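Local coordinates for DUF871 domain-containing protein (Enterococcus faecalis, PDB 2P0O) that is of unknown function but has a TIM-barrel domain and probably cleaves sugars carrying N-acetylmuramic acid 6-phosphate, at residues N146-F160 and I188-G200. Numbering follows the deposited sequence.
Sequences NYYPRPETGIGTTFF and IFAGLPTLEKHRG
Ile-155 and Leu-195 form a single beta bridge: Ile-155 N donates to Thr-194 O at 3.1 Å, and Glu-196 N returns a bond to Ile-155 O. Beside the bridge, the carboxylate of Glu-196 binds two amides, Glu-152 N in the type II turn 150-153 and Gly-154 N just after it. Its OE1 accepts Gly-154 N at 2.8 Å on the anti side. Its OE2 takes Glu-152 N from above the carboxylate plane, 72° out of it. Arg-199 NE comes to OE2 from the opposite face, while NH2 uses the syn lone pair of OE1, a side-on salt bridge. Bends at chi2 (89°) and chi3 (47°) turn the Arg-199 guanidinium back to meet both Glu-196 and Tyr-148 O. Its NH1 and NH2 grip Tyr-148 O end-on, at 3.1 and 2.9 Å from that atom. Pro-151 CA covers one guanidinium face and Pro-193 CG the other. Thr-194 OG1 donates to Asn-146 O at 2.8 Å. Leu-192 CD1 lies over the Tyr-147 ring and Leu-195 CD1 over the Phe-160 ring, both CH-pi contacts. The contact joins the loops that follow barrel strands 141-144 and 173-178. Each Glu-196 oxygen has two donors: Arg-199 holds the carboxylate, which holds both amides.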
ATOM      1  N   ASN A 146      12.126  -0.461  -7.884  1.00 55.61           N
ATOM      2  CA  ASN A 146      12.631  -1.616  -7.221  1.00 56.20           C
ATOM      3  C   ASN A 146      12.200  -1.640  -5.779  1.00 56.29           C
ATOM      4  O   ASN A 146      11.612  -0.661  -5.290  1.00 56.74           O
ATOM      5  CB  ASN A 146      14.144  -1.567  -7.286  1.00 56.86           C
ATOM      6  CG  ASN A 146      14.666  -1.704  -8.705  1.00 59.43           C
ATOM      7  OD1 ASN A 146      14.076  -2.393  -9.530  1.00 61.57           O
ATOM      8  ND2 ASN A 146      15.822  -1.090  -8.973  1.00 64.60           N
ATOM      9  N   TYR A 147      12.489  -2.752  -5.096  1.00 55.57           N
ATOM     10  CA  TYR A 147      12.408  -2.796  -3.623  1.00 55.31           C
ATOM     11  C   TYR A 147      13.758  -3.085  -3.003  1.00 54.50           C
ATOM     12  O   TYR A 147      14.710  -3.442  -3.698  1.00 53.90           O
ATOM     13  CB  TYR A 147      11.345  -3.777  -3.115  1.00 55.96           C
ATOM     14  CG  TYR A 147      11.443  -5.164  -3.698  1.00 58.10           C
ATOM     15  CD1 TYR A 147      12.482  -6.012  -3.338  1.00 57.53           C
ATOM     16  CD2 TYR A 147      10.487  -5.630  -4.593  1.00 56.45           C
ATOM     17  CE1 TYR A 147      12.595  -7.304  -3.868  1.00 60.53           C
ATOM     18  CE2 TYR A 147      10.586  -6.917  -5.137  1.00 60.69           C
ATOM     19  CZ  TYR A 147      11.634  -7.747  -4.751  1.00 61.17           C
ATOM     20  OH  TYR A 147      11.747  -9.017  -5.250  1.00 63.62           O
ATOM     21  N   TYR A 148      13.857  -2.910  -1.691  1.00 53.75           N
ATOM     22  CA  TYR A 148      15.174  -2.847  -1.062  1.00 52.72           C
ATOM     23  C   TYR A 148      15.195  -3.685   0.180  1.00 53.11           C
ATOM     24  O   TYR A 148      14.795  -3.198   1.235  1.00 53.99           O
ATOM     25  CB  TYR A 148      15.552  -1.376  -0.789  1.00 52.87           C
ATOM     26  CG  TYR A 148      15.601  -0.602  -2.073  1.00 52.67           C
ATOM     27  CD1 TYR A 148      16.763  -0.593  -2.879  1.00 54.74           C
ATOM     28  CD2 TYR A 148      14.483   0.041  -2.546  1.00 53.48           C
ATOM     29  CE1 TYR A 148      16.776   0.085  -4.111  1.00 51.17           C
ATOM     30  CE2 TYR A 148      14.492   0.710  -3.765  1.00 50.94           C
ATOM     31  CZ  TYR A 148      15.617   0.711  -4.541  1.00 51.72           C
ATOM     32  OH  TYR A 148      15.585   1.407  -5.731  1.00 51.22           O
ATOM     33  N   PRO A 149      15.680  -4.956   0.068  1.00 52.62           N
ATOM     34  CA  PRO A 149      15.802  -5.855   1.224  1.00 51.71           C
ATOM     35  C   PRO A 149      16.725  -5.331   2.321  1.00 51.71           C
ATOM     36  O   PRO A 149      16.448  -5.552   3.498  1.00 50.65           O
ATOM     37  CB  PRO A 149      16.416  -7.145   0.633  1.00 51.72           C
ATOM     38  CG  PRO A 149      16.133  -7.104  -0.840  1.00 51.91           C
ATOM     39  CD  PRO A 149      16.206  -5.587  -1.162  1.00 52.66           C
ATOM     40  N   ARG A 150      17.828  -4.669   1.955  1.00 51.32           N
ATOM     41  CA  ARG A 150      18.779  -4.254   2.962  1.00 50.68           C
ATOM     42  C   ARG A 150      18.347  -2.926   3.582  1.00 51.44           C
ATOM     43  O   ARG A 150      18.233  -1.920   2.872  1.00 51.55           O
ATOM     44  CB  ARG A 150      20.211  -4.144   2.407  1.00 50.32           C
ATOM     45  CG  ARG A 150      21.286  -3.856   3.522  1.00 48.94           C
ATOM     46  CD  ARG A 150      22.623  -3.540   2.912  1.00 50.52           C
ATOM     47  NE  ARG A 150      23.745  -3.101   3.789  1.00 48.06           N
ATOM     48  CZ  ARG A 150      23.791  -1.954   4.473  1.00 49.32           C
ATOM     49  NH1 ARG A 150      24.890  -1.639   5.172  1.00 47.94           N
ATOM     50  NH2 ARG A 150      22.747  -1.115   4.478  1.00 47.49           N
ATOM     51  N   PRO A 151      18.155  -2.898   4.919  1.00 51.69           N
ATOM     52  CA  PRO A 151      17.828  -1.642   5.613  1.00 51.21           C
ATOM     53  C   PRO A 151      18.773  -0.522   5.188  1.00 50.61           C
ATOM     54  O   PRO A 151      19.986  -0.776   4.988  1.00 50.92           O
ATOM     55  CB  PRO A 151      18.082  -2.015   7.095  1.00 51.22           C
ATOM     56  CG  PRO A 151      17.554  -3.439   7.129  1.00 51.27           C
ATOM     57  CD  PRO A 151      18.238  -4.016   5.876  1.00 51.64           C
ATOM     58  N   GLU A 152      18.237   0.694   5.046  1.00 49.66           N
ATOM     59  CA  GLU A 152      19.045   1.902   4.796  1.00 48.69           C
ATOM     60  C   GLU A 152      19.382   2.112   3.335  1.00 48.77           C
ATOM     61  O   GLU A 152      20.088   3.056   3.010  1.00 49.51           O
ATOM     62  CB  GLU A 152      20.308   1.939   5.655  1.00 49.46           C
ATOM     63  CG  GLU A 152      20.021   1.894   7.154  1.00 50.31           C
ATOM     64  CD  GLU A 152      21.193   1.439   7.974  1.00 53.63           C
ATOM     65  OE1 GLU A 152      22.184   0.909   7.410  1.00 54.68           O
ATOM     66  OE2 GLU A 152      21.137   1.631   9.215  1.00 58.87           O
ATOM     67  N   THR A 153      18.816   1.300   2.438  1.00 48.59           N
ATOM     68  CA  THR A 153      19.171   1.398   1.025  1.00 48.80           C
ATOM     69  C   THR A 153      17.978   1.839   0.117  1.00 49.76           C
ATOM     70  O   THR A 153      18.149   2.041  -1.096  1.00 49.19           O
ATOM     71  CB  THR A 153      19.784   0.061   0.504  1.00 48.70           C
ATOM     72  OG1 THR A 153      18.765  -0.961   0.528  1.00 52.07           O
ATOM     73  CG2 THR A 153      20.986  -0.370   1.340  1.00 48.81           C
ATOM     74  N   GLY A 154      16.791   2.008   0.705  1.00 49.21           N
ATOM     75  CA  GLY A 154      15.626   2.500  -0.034  1.00 50.48           C
ATOM     76  C   GLY A 154      15.818   3.954  -0.464  1.00 51.39           C
ATOM     77  O   GLY A 154      16.653   4.705   0.101  1.00 49.28           O
ATOM     78  N   ILE A 155      15.031   4.339  -1.470  1.00 50.95           N
ATOM     79  CA  ILE A 155      15.160   5.636  -2.084  1.00 52.32           C
ATOM     80  C   ILE A 155      14.468   6.681  -1.230  1.00 52.52           C
ATOM     81  O   ILE A 155      13.665   6.347  -0.356  1.00 52.34           O
ATOM     82  CB  ILE A 155      14.588   5.628  -3.520  1.00 52.83           C
ATOM     83  CG1 ILE A 155      13.066   5.555  -3.509  1.00 54.28           C
ATOM     84  CG2 ILE A 155      15.158   4.427  -4.316  1.00 54.17           C
ATOM     85  CD1 ILE A 155      12.457   5.429  -4.962  1.00 58.68           C
ATOM     86  N   GLY A 156      14.823   7.942  -1.475  1.00 53.67           N
ATOM     87  CA  GLY A 156      14.270   9.084  -0.750  1.00 54.47           C
ATOM     88  C   GLY A 156      13.105   9.702  -1.482  1.00 55.12           C
ATOM     89  O   GLY A 156      12.935   9.500  -2.694  1.00 54.39           O
ATOM     90  N   THR A 157      12.290  10.462  -0.746  1.00 56.59           N
ATOM     91  CA  THR A 157      11.032  11.005  -1.301  1.00 57.64           C
ATOM     92  C   THR A 157      11.270  11.950  -2.485  1.00 57.55           C
ATOM     93  O   THR A 157      10.541  11.914  -3.490  1.00 56.60           O
ATOM     94  CB  THR A 157      10.213  11.692  -0.185  1.00 58.33           C
ATOM     95  OG1 THR A 157       9.754  10.685   0.725  1.00 61.97           O
ATOM     96  CG2 THR A 157       8.993  12.457  -0.761  1.00 58.86           C
ATOM     97  N   THR A 158      12.311  12.771  -2.351  1.00 58.04           N
ATOM     98  CA  THR A 158      12.680  13.798  -3.326  1.00 59.14           C
ATOM     99  C   THR A 158      13.048  13.193  -4.682  1.00 59.18           C
ATOM    100  O   THR A 158      12.508  13.601  -5.726  1.00 59.61           O
ATOM    101  CB  THR A 158      13.860  14.667  -2.761  1.00 59.50           C
ATOM    102  OG1 THR A 158      13.403  15.400  -1.619  1.00 62.10           O
ATOM    103  CG2 THR A 158      14.436  15.656  -3.788  1.00 59.43           C
ATOM    104  N   PHE A 159      14.002  12.262  -4.662  1.00 59.15           N
ATOM    105  CA  PHE A 159      14.433  11.536  -5.847  1.00 58.87           C
ATOM    106  C   PHE A 159      13.253  10.799  -6.468  1.00 57.97           C
ATOM    107  O   PHE A 159      13.071  10.815  -7.676  1.00 58.04           O
ATOM    108  CB  PHE A 159      15.537  10.537  -5.471  1.00 59.71           C
ATOM    109  CG  PHE A 159      15.820   9.484  -6.531  1.00 60.72           C
ATOM    110  CD1 PHE A 159      15.069   8.309  -6.594  1.00 64.33           C
ATOM    111  CD2 PHE A 159      16.852   9.666  -7.452  1.00 62.73           C
ATOM    112  CE1 PHE A 159      15.340   7.311  -7.572  1.00 65.83           C
ATOM    113  CE2 PHE A 159      17.137   8.694  -8.423  1.00 63.51           C
ATOM    114  CZ  PHE A 159      16.378   7.512  -8.488  1.00 66.00           C
ATOM    115  N   PHE A 160      12.471  10.138  -5.626  1.00 57.43           N
ATOM    116  CA  PHE A 160      11.274   9.419  -6.035  1.00 56.86           C
ATOM    117  C   PHE A 160      10.297  10.366  -6.731  1.00 57.26           C
ATOM    118  O   PHE A 160       9.843  10.064  -7.840  1.00 57.10           O
ATOM    119  CB  PHE A 160      10.673   8.786  -4.780  1.00 57.45           C
ATOM    120  CG  PHE A 160       9.362   8.028  -4.978  1.00 56.55           C
ATOM    121  CD1 PHE A 160       9.355   6.731  -5.485  1.00 55.02           C
ATOM    122  CD2 PHE A 160       8.160   8.582  -4.543  1.00 55.35           C
ATOM    123  CE1 PHE A 160       8.182   5.990  -5.587  1.00 54.06           C
ATOM    124  CE2 PHE A 160       6.957   7.855  -4.646  1.00 55.30           C
ATOM    125  CZ  PHE A 160       6.968   6.557  -5.168  1.00 54.15           C
ATOM    126  N   ILE A 188      16.986 -11.272   4.966  1.00 58.36           N
ATOM    127  CA  ILE A 188      17.081 -10.221   5.982  1.00 56.75           C
ATOM    128  C   ILE A 188      15.795 -10.013   6.778  1.00 56.04           C
ATOM    129  O   ILE A 188      15.873  -9.662   7.940  1.00 56.08           O
ATOM    130  CB  ILE A 188      17.612  -8.853   5.414  1.00 57.65           C
ATOM    131  CG1 ILE A 188      18.863  -9.040   4.526  1.00 57.13           C
ATOM    132  CG2 ILE A 188      17.882  -7.832   6.562  1.00 55.36           C
ATOM    133  CD1 ILE A 188      20.007  -9.839   5.166  1.00 58.65           C
ATOM    134  N   PHE A 189      14.621 -10.240   6.176  1.00 55.04           N
ATOM    135  CA  PHE A 189      13.326 -10.134   6.899  1.00 54.66           C
ATOM    136  C   PHE A 189      13.022  -8.739   7.446  1.00 54.82           C
ATOM    137  O   PHE A 189      12.336  -8.592   8.469  1.00 55.79           O
ATOM    138  CB  PHE A 189      13.215 -11.182   8.032  1.00 55.04           C
ATOM    139  CG  PHE A 189      13.397 -12.593   7.559  1.00 55.94           C
ATOM    140  CD1 PHE A 189      12.338 -13.286   6.978  1.00 56.46           C
ATOM    141  CD2 PHE A 189      14.629 -13.226   7.680  1.00 57.66           C
ATOM    142  CE1 PHE A 189      12.506 -14.588   6.525  1.00 57.21           C
ATOM    143  CE2 PHE A 189      14.813 -14.537   7.236  1.00 58.31           C
ATOM    144  CZ  PHE A 189      13.740 -15.219   6.658  1.00 58.81           C
ATOM    145  N   ALA A 190      13.537  -7.721   6.767  1.00 53.81           N
ATOM    146  CA  ALA A 190      13.349  -6.352   7.165  1.00 53.81           C
ATOM    147  C   ALA A 190      12.328  -5.647   6.261  1.00 53.75           C
ATOM    148  O   ALA A 190      12.209  -4.403   6.310  1.00 55.00           O
ATOM    149  CB  ALA A 190      14.664  -5.622   7.103  1.00 53.06           C
ATOM    150  N   GLY A 191      11.626  -6.409   5.434  1.00 52.67           N
ATOM    151  CA  GLY A 191      10.561  -5.830   4.579  1.00 52.47           C
ATOM    152  C   GLY A 191      11.136  -5.431   3.235  1.00 52.66           C
ATOM    153  O   GLY A 191      12.337  -5.262   3.113  1.00 52.82           O
ATOM    154  N   LEU A 192      10.285  -5.294   2.223  1.00 53.98           N
ATOM    155  CA  LEU A 192      10.697  -4.909   0.871  1.00 53.66           C
ATOM    156  C   LEU A 192      10.039  -3.608   0.469  1.00 54.92           C
ATOM    157  O   LEU A 192       9.143  -3.578  -0.400  1.00 54.19           O
ATOM    158  CB  LEU A 192      10.341  -6.011  -0.142  1.00 54.88           C
ATOM    159  CG  LEU A 192      10.941  -7.415   0.128  1.00 54.26           C
ATOM    160  CD1 LEU A 192      10.590  -8.426  -0.963  1.00 55.69           C
ATOM    161  CD2 LEU A 192      12.439  -7.404   0.322  1.00 54.98           C
ATOM    162  N   PRO A 193      10.494  -2.506   1.078  1.00 55.24           N
ATOM    163  CA  PRO A 193       9.937  -1.242   0.667  1.00 55.02           C
ATOM    164  C   PRO A 193      10.661  -0.721  -0.570  1.00 54.72           C
ATOM    165  O   PRO A 193      11.787  -1.116  -0.849  1.00 55.72           O
ATOM    166  CB  PRO A 193      10.264  -0.332   1.858  1.00 55.20           C
ATOM    167  CG  PRO A 193      11.614  -0.844   2.315  1.00 56.48           C
ATOM    168  CD  PRO A 193      11.554  -2.347   2.106  1.00 54.48           C
ATOM    169  N   THR A 194      10.020   0.181  -1.292  1.00 53.88           N
ATOM    170  CA  THR A 194      10.710   1.073  -2.209  1.00 52.39           C
ATOM    171  C   THR A 194      11.323   2.271  -1.462  1.00 51.84           C
ATOM    172  O   THR A 194      12.481   2.574  -1.667  1.00 51.71           O
ATOM    173  CB  THR A 194       9.738   1.566  -3.309  1.00 52.25           C
ATOM    174  OG1 THR A 194       9.353   0.461  -4.120  1.00 50.44           O
ATOM    175  CG2 THR A 194      10.361   2.627  -4.184  1.00 51.22           C
ATOM    176  N   LEU A 195      10.532   2.971  -0.653  1.00 50.94           N
ATOM    177  CA  LEU A 195      10.988   4.178   0.011  1.00 51.88           C
ATOM    178  C   LEU A 195      11.477   3.793   1.378  1.00 51.95           C
ATOM    179  O   LEU A 195      10.791   3.069   2.103  1.00 51.21           O
ATOM    180  CB  LEU A 195       9.863   5.203   0.150  1.00 51.67           C
ATOM    181  CG  LEU A 195       9.459   5.917  -1.168  1.00 52.95           C
ATOM    182  CD1 LEU A 195       7.980   6.185  -1.190  1.00 53.01           C
ATOM    183  CD2 LEU A 195      10.192   7.209  -1.383  1.00 51.24           C
ATOM    184  N   GLU A 196      12.666   4.256   1.725  1.00 52.19           N
ATOM    185  CA  GLU A 196      13.240   3.894   3.032  1.00 52.41           C
ATOM    186  C   GLU A 196      12.364   4.364   4.200  1.00 53.01           C
ATOM    187  O   GLU A 196      12.382   3.740   5.242  1.00 53.14           O
ATOM    188  CB  GLU A 196      14.651   4.447   3.196  1.00 51.97           C
ATOM    189  CG  GLU A 196      15.490   3.770   4.352  1.00 53.07           C
ATOM    190  CD  GLU A 196      15.508   2.240   4.270  1.00 54.93           C
ATOM    191  OE1 GLU A 196      15.402   1.659   3.145  1.00 54.86           O
ATOM    192  OE2 GLU A 196      15.596   1.607   5.338  1.00 50.94           O
ATOM    193  N   LYS A 197      11.657   5.493   4.052  1.00 52.51           N
ATOM    194  CA  LYS A 197      10.799   5.966   5.146  1.00 53.41           C
ATOM    195  C   LYS A 197       9.671   4.971   5.475  1.00 53.12           C
ATOM    196  O   LYS A 197       9.022   5.080   6.504  1.00 54.20           O
ATOM    197  CB  LYS A 197      10.221   7.353   4.822  1.00 52.91           C
ATOM    198  CG  LYS A 197       9.218   7.305   3.657  1.00 53.10           C
ATOM    199  CD  LYS A 197       8.510   8.682   3.477  1.00 56.40           C
ATOM    200  CE  LYS A 197       7.638   8.616   2.220  1.00 56.50           C
ATOM    201  NZ  LYS A 197       6.975   9.895   1.928  1.00 58.47           N
ATOM    202  N   HIS A 198       9.429   3.997   4.606  1.00 53.20           N
ATOM    203  CA  HIS A 198       8.417   3.003   4.888  1.00 52.83           C
ATOM    204  C   HIS A 198       8.927   1.783   5.632  1.00 54.24           C
ATOM    205  O   HIS A 198       8.154   0.891   5.946  1.00 54.25           O
ATOM    206  CB  HIS A 198       7.710   2.598   3.609  1.00 52.96           C
ATOM    207  CG  HIS A 198       6.822   3.681   3.069  1.00 51.99           C
ATOM    208  ND1 HIS A 198       6.442   3.747   1.749  1.00 53.72           N
ATOM    209  CD2 HIS A 198       6.249   4.746   3.680  1.00 51.28           C
ATOM    210  CE1 HIS A 198       5.662   4.801   1.567  1.00 53.00           C
ATOM    211  NE2 HIS A 198       5.543   5.431   2.722  1.00 53.09           N
ATOM    212  N   ARG A 199      10.231   1.766   5.917  1.00 54.43           N
ATOM    213  CA  ARG A 199      10.869   0.626   6.549  1.00 54.96           C
ATOM    214  C   ARG A 199      10.243   0.395   7.917  1.00 54.37           C
ATOM    215  O   ARG A 199      10.265   1.278   8.776  1.00 53.30           O
ATOM    216  CB  ARG A 199      12.393   0.864   6.672  1.00 54.89           C
ATOM    217  CG  ARG A 199      13.175  -0.228   7.467  1.00 56.25           C
ATOM    218  CD  ARG A 199      13.647  -1.364   6.581  1.00 55.18           C
ATOM    219  NE  ARG A 199      14.295  -0.913   5.347  1.00 52.26           N
ATOM    220  CZ  ARG A 199      14.418  -1.653   4.246  1.00 51.38           C
ATOM    221  NH1 ARG A 199      13.951  -2.902   4.206  1.00 46.90           N
ATOM    222  NH2 ARG A 199      15.057  -1.142   3.199  1.00 52.47           N
ATOM    223  N   GLY A 200       9.699  -0.807   8.099  1.00 54.81           N
ATOM    224  CA  GLY A 200       9.070  -1.191   9.352  1.00 55.28           C
ATOM    225  C   GLY A 200       7.802  -0.411   9.660  1.00 55.97           C
ATOM    226  O   GLY A 200       7.376  -0.394  10.818  1.00 56.02           O
TER
HETATM  227  O   HOH W   1      14.421  -7.408   3.951  1.00 44.37           O
HETATM  228  O   HOH W   2      12.168   7.417   1.935  1.00 33.27           O